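Local coordinates for hypothetical protein yycE (Bacillus subtilis, PDB 1TWU) that is of unknown function but belongs to the vicinal oxygen chelate superfamily and is a putative glyoxalase or fosfomycin resistance protein, at residues I26-E30 and E31-L35; T95-L98 and K99-Y103. All coordinates share one frame; numbering follows the deposited sequence.

Contact 1 (I26-E30 and E31-L35); sequences IRFYE and EGLCL
Tyr29 lies side by side with Leu33 and Leu35, all three pointing the same way. Leu33 CD1 comes within 3.8 Å of Tyr29 CD1, oblique to the ring, whereas Leu35 CD1 meets Tyr29 CD1, also at 3.8 Å, at the ring edge. Phe28 turns its ring edge onto one face of the tyrosine and reaches Leu33 CD1 through CE2 at 4.2 Å. Arg27, its CG opposite the backbone N (chi1 175°), runs extended to NE beside Glu31, guanidinium and carboxylate planes 65° apart. The opposite charges probably favour each other, but Glu31 OE2 lies well out of the guanidinium plane; one water accepts from Arg27 NE (2.8 Å) and donates to Glu31 OE2 (2.9 Å), while NH1 bonds to Tyr103 OH and NH2 to Met101 O. A pi-type turn is closed weakly by Glu31 N to Ile26 O (3.4 Å). Leu33 N bonds five residues back to Phe28 O (2.8 Å), and after Cys34, with positive phi, Leu35 N meets Tyr29 O at 3.0 Å. At this C-terminal end of helix 22-32, Ile26, Glu30 and Leu35 rest on Phe52 of strand 47-53, Phe28 and Leu33 on Leu98 of helix 88-100; Phe28, Tyr29 and Leu33 face strand 127-131, Tyr29 OH bonds to Asp122, and Phe5-Ser7 of the second subunit pack at Leu33-Leu35.

Contact 2 (T95-L98 and K99-Y103); sequences TSKL and KHMGY
Leu98 O receives the backbone N of Tyr103 at 3.0 Å (156° at the hydrogen), and one step inside it Gly102 N bonds to Lys99 O, also at 3.0 Å. With the positive phi of Gly102 (115°), these two bonds make a Schellman motif that ends helix 88-100. Met101 N is shared weakly between Lys97 O and Leu98 O. Ordinary helical bonds precede it, from Lys99 N to Thr95 O and from His100 N to Ser96 O. Side chains also crowd the carbonyls: Ser96 O sits 3.0 Å above one face of the His100 ring, offset toward its rim, and Lys99 CG lies 3.1 Å from Thr95 O. Ser96 swings OG away from its backbone N (chi1 178°), which brings the hydroxyl within 3.6 Å of His100 CE1. Apolar packing is lighter. Lys97, fully extended, runs alongside Met101, with Lys97 CE 4.1 Å from Met101 SD. Leu98 CD2 is 4.3 Å from Tyr103 CD2. The charged ends look outward from this turn, Lys97 NZ bonding to Glu31 O of helix 22-32 and Lys99 NZ forming a salt bridge with Glu105. The buried side of the turn is carried by Thr95 and Leu98, both on Phe130 of strand 127-131, while Lys99 and Tyr103 lie on Ile120 of strand 117-121. Towards helix 22-32, Leu98 touches Phe28 and Met101 touches Glu31.

Both contacts are the C-terminal ends of helices, one from each of two like alpha-beta halves whose four-stranded sheets share the strand order 1-4-3-2, as expected for the duplicated vicinal oxygen chelate fold. Contact 1 is the deeper, its centre about 9 Å from the chain centre against 15 Å for contact 2, and is dominated by aromatic and leucine packing plus the subunit interface; contact 2 is more exposed and relies chiefly on backbone capping. The two helix ends join directly. Arg27 links them with probable hydrogen bonds from NH1 to Tyr103 OH (2.9 Å) and from NH2 to Met101 O, and Phe28 meets Tyr103 edge-to-face.

Contact 1 (I26-E30 and E31-L35)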
loop_
_atom_site.group_PDB
_atom_site.type_symbol
_atom_site.label_atom_id
_atom_site.label_comp_id
_atom_site.label_asym_id
_atom_site.label_seq_id
_atom_site.Cartn_x
_atom_site.Cartn_y
_atom_site.Cartn_z
ATOM N N ILE A 26 1.226 -5.655 15.482
ATOM C CA ILE A 26 1.588 -4.506 16.306
ATOM C C ILE A 26 3.047 -4.577 16.770
ATOM O O ILE A 26 3.757 -3.565 16.773
ATOM C CB ILE A 26 0.651 -4.394 17.528
ATOM C CG1 ILE A 26 -0.758 -4.050 17.050
ATOM C CG2 ILE A 26 1.156 -3.332 18.488
ATOM C CD1 ILE A 26 -1.803 -4.075 18.138
ATOM N N ARG A 27 3.493 -5.770 17.157
ATOM C CA ARG A 27 4.874 -5.945 17.592
ATOM C C ARG A 27 5.854 -5.606 16.468
ATOM O O ARG A 27 6.864 -4.944 16.694
ATOM C CB ARG A 27 5.120 -7.379 18.060
ATOM C CG ARG A 27 6.582 -7.646 18.407
ATOM C CD ARG A 27 6.756 -9.005 19.047
ATOM N NE ARG A 27 8.112 -9.244 19.545
ATOM C CZ ARG A 27 9.110 -9.741 18.822
ATOM N NH1 ARG A 27 8.927 -10.062 17.550
ATOM N NH2 ARG A 27 10.292 -9.943 19.386
ATOM N N PHE A 28 5.550 -6.058 15.256
ATOM C CA PHE A 28 6.415 -5.800 14.110
ATOM C C PHE A 28 6.456 -4.321 13.737
ATOM O O PHE A 28 7.535 -3.726 13.619
ATOM C CB PHE A 28 5.937 -6.597 12.889
ATOM C CG PHE A 28 6.753 -6.352 11.637
ATOM C CD1 PHE A 28 7.955 -7.027 11.423
ATOM C CD2 PHE A 28 6.327 -5.433 10.679
ATOM C CE1 PHE A 28 8.720 -6.790 10.272
ATOM C CE2 PHE A 28 7.082 -5.189 9.532
ATOM C CZ PHE A 28 8.282 -5.870 9.327
ATOM N N TYR A 29 5.276 -3.732 13.548
ATOM C CA TYR A 29 5.171 -2.333 13.138
ATOM C C TYR A 29 5.426 -1.281 14.198
ATOM O O TYR A 29 6.057 -0.259 13.919
ATOM C CB TYR A 29 3.807 -2.089 12.481
ATOM C CG TYR A 29 3.724 -2.741 11.133
ATOM C CD1 TYR A 29 4.317 -2.154 10.019
ATOM C CD2 TYR A 29 3.144 -4.004 10.983
ATOM C CE1 TYR A 29 4.342 -2.815 8.779
ATOM C CE2 TYR A 29 3.164 -4.678 9.752
ATOM C CZ TYR A 29 3.765 -4.080 8.657
ATOM O OH TYR A 29 3.810 -4.745 7.455
ATOM N N GLU A 30 4.950 -1.517 15.410
ATOM C CA GLU A 30 5.147 -0.534 16.450
ATOM C C GLU A 30 6.458 -0.762 17.191
ATOM O O GLU A 30 7.247 0.165 17.361
ATOM C CB GLU A 30 3.971 -0.552 17.419
ATOM C CG GLU A 30 3.581 0.829 17.875
ATOM C CD GLU A 30 2.422 0.822 18.843
ATOM O OE1 GLU A 30 1.462 0.043 18.629
ATOM O OE2 GLU A 30 2.464 1.611 19.810
ATOM N N GLU A 31 6.695 -1.994 17.623
ATOM C CA GLU A 31 7.928 -2.306 18.330
ATOM C C GLU A 31 9.100 -2.467 17.372
ATOM O O GLU A 31 10.224 -2.081 17.686
ATOM C CB GLU A 31 7.791 -3.594 19.131
ATOM C CG GLU A 31 6.740 -3.571 20.211
ATOM C CD GLU A 31 6.899 -4.745 21.170
ATOM O OE1 GLU A 31 5.877 -5.189 21.749
ATOM O OE2 GLU A 31 8.051 -5.219 21.352
ATOM N N GLY A 32 8.839 -3.042 16.207
ATOM C CA GLY A 32 9.899 -3.255 15.246
ATOM C C GLY A 32 10.281 -2.025 14.460
ATOM O O GLY A 32 11.393 -1.515 14.598
ATOM N N LEU A 33 9.363 -1.551 13.624
ATOM C CA LEU A 33 9.618 -0.373 12.805
ATOM C C LEU A 33 9.535 0.920 13.587
ATOM O O LEU A 33 10.086 1.936 13.169
ATOM C CB LEU A 33 8.625 -0.297 11.650
ATOM C CG LEU A 33 8.868 -1.284 10.519
ATOM C CD1 LEU A 33 7.850 -1.048 9.407
ATOM C CD2 LEU A 33 10.290 -1.099 10.003
ATOM N N CYS A 34 8.844 0.882 14.719
ATOM C CA CYS A 34 8.666 2.072 15.533
ATOM C C CYS A 34 7.829 3.102 14.788
ATOM O O CYS A 34 8.149 4.292 14.759
ATOM C CB CYS A 34 10.016 2.672 15.930
ATOM S SG CYS A 34 10.866 1.724 17.214
ATOM N N LEU A 35 6.768 2.623 14.151
ATOM C CA LEU A 35 5.841 3.502 13.459
ATOM C C LEU A 35 4.931 3.979 14.582
ATOM O O LEU A 35 4.637 3.228 15.516
ATOM C CB LEU A 35 5.020 2.736 12.413
ATOM C CG LEU A 35 5.783 2.085 11.255
ATOM C CD1 LEU A 35 4.787 1.661 10.187
ATOM C CD2 LEU A 35 6.782 3.066 10.669
HETATM O O HOH W 1 8.493 -8.001 22.024
#

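Contact 2 (T95-L98 and K99-Y103)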
loop_
_atom_site.group_PDB
_atom_site.type_symbol
_atom_site.label_atom_id
_atom_site.label_comp_id
_atom_site.label_asym_id
_atom_site.label_seq_id
_atom_site.Cartn_x
_atom_site.Cartn_y
_atom_site.Cartn_z
ATOM N N THR A 95 17.044 -3.089 9.890
ATOM C CA THR A 95 16.925 -4.474 9.449
ATOM C C THR A 95 17.537 -5.434 10.472
ATOM O O THR A 95 17.073 -6.563 10.632
ATOM C CB THR A 95 17.609 -4.690 8.079
ATOM O OG1 THR A 95 18.981 -4.296 8.164
ATOM C CG2 THR A 95 16.909 -3.879 6.994
ATOM N N SER A 96 18.575 -4.974 11.166
ATOM C CA SER A 96 19.251 -5.783 12.171
ATOM C C SER A 96 18.376 -5.961 13.402
ATOM O O SER A 96 18.341 -7.032 14.007
ATOM C CB SER A 96 20.564 -5.127 12.576
ATOM O OG SER A 96 21.201 -5.886 13.583
ATOM N N LYS A 97 17.674 -4.899 13.772
ATOM C CA LYS A 97 16.782 -4.929 14.922
ATOM C C LYS A 97 15.626 -5.906 14.671
ATOM O O LYS A 97 15.233 -6.662 15.558
ATOM C CB LYS A 97 16.230 -3.522 15.181
ATOM C CG LYS A 97 15.201 -3.451 16.301
ATOM C CD LYS A 97 14.629 -2.051 16.445
ATOM C CE LYS A 97 13.546 -2.011 17.510
ATOM N NZ LYS A 97 12.950 -0.652 17.668
ATOM N N LEU A 98 15.089 -5.886 13.453
ATOM C CA LEU A 98 13.978 -6.759 13.086
ATOM C C LEU A 98 14.376 -8.235 13.081
ATOM O O LEU A 98 13.608 -9.091 13.518
ATOM C CB LEU A 98 13.420 -6.356 11.711
ATOM C CG LEU A 98 12.767 -4.965 11.634
ATOM C CD1 LEU A 98 12.355 -4.686 10.203
ATOM C CD2 LEU A 98 11.568 -4.881 12.571
ATOM N N LYS A 99 15.573 -8.535 12.585
ATOM C CA LYS A 99 16.046 -9.916 12.549
ATOM C C LYS A 99 16.320 -10.417 13.970
ATOM O O LYS A 99 16.072 -11.582 14.287
ATOM C CB LYS A 99 17.317 -10.027 11.693
ATOM C CG LYS A 99 17.120 -9.595 10.244
ATOM C CD LYS A 99 18.367 -9.797 9.414
ATOM C CE LYS A 99 18.648 -11.266 9.196
ATOM N NZ LYS A 99 19.781 -11.484 8.247
ATOM N N HIS A 100 16.822 -9.532 14.827
ATOM C CA HIS A 100 17.104 -9.902 16.206
ATOM C C HIS A 100 15.814 -10.058 17.000
ATOM O O HIS A 100 15.794 -10.709 18.052
ATOM C CB HIS A 100 18.027 -8.870 16.853
ATOM C CG HIS A 100 19.419 -8.892 16.297
ATOM N ND1 HIS A 100 20.462 -8.184 16.856
ATOM C CD2 HIS A 100 19.941 -9.545 15.229
ATOM C CE1 HIS A 100 21.564 -8.401 16.160
ATOM N NE2 HIS A 100 21.275 -9.224 15.166
ATOM N N MET A 101 14.736 -9.463 16.490
ATOM C CA MET A 101 13.429 -9.581 17.125
ATOM C C MET A 101 12.790 -10.894 16.665
ATOM O O MET A 101 11.783 -11.327 17.217
ATOM C CB MET A 101 12.527 -8.390 16.764
ATOM C CG MET A 101 12.841 -7.118 17.550
ATOM S SD MET A 101 11.827 -5.735 17.062
ATOM C CE MET A 101 10.391 -6.098 17.947
ATOM N N GLY A 102 13.385 -11.524 15.652
ATOM C CA GLY A 102 12.870 -12.795 15.168
ATOM C C GLY A 102 12.322 -12.846 13.749
ATOM O O GLY A 102 11.934 -13.917 13.281
ATOM N N TYR A 103 12.294 -11.712 13.058
ATOM C CA TYR A 103 11.769 -11.670 11.699
ATOM C C TYR A 103 12.792 -12.113 10.657
ATOM O O TYR A 103 13.962 -11.763 10.735
ATOM C CB TYR A 103 11.234 -10.265 11.412
ATOM C CG TYR A 103 10.172 -9.870 12.420
ATOM C CD1 TYR A 103 8.933 -10.518 12.438
ATOM C CD2 TYR A 103 10.436 -8.919 13.412
ATOM C CE1 TYR A 103 7.985 -10.241 13.419
ATOM C CE2 TYR A 103 9.496 -8.631 14.403
ATOM C CZ TYR A 103 8.271 -9.302 14.401
ATOM O OH TYR A 103 7.344 -9.067 15.393
#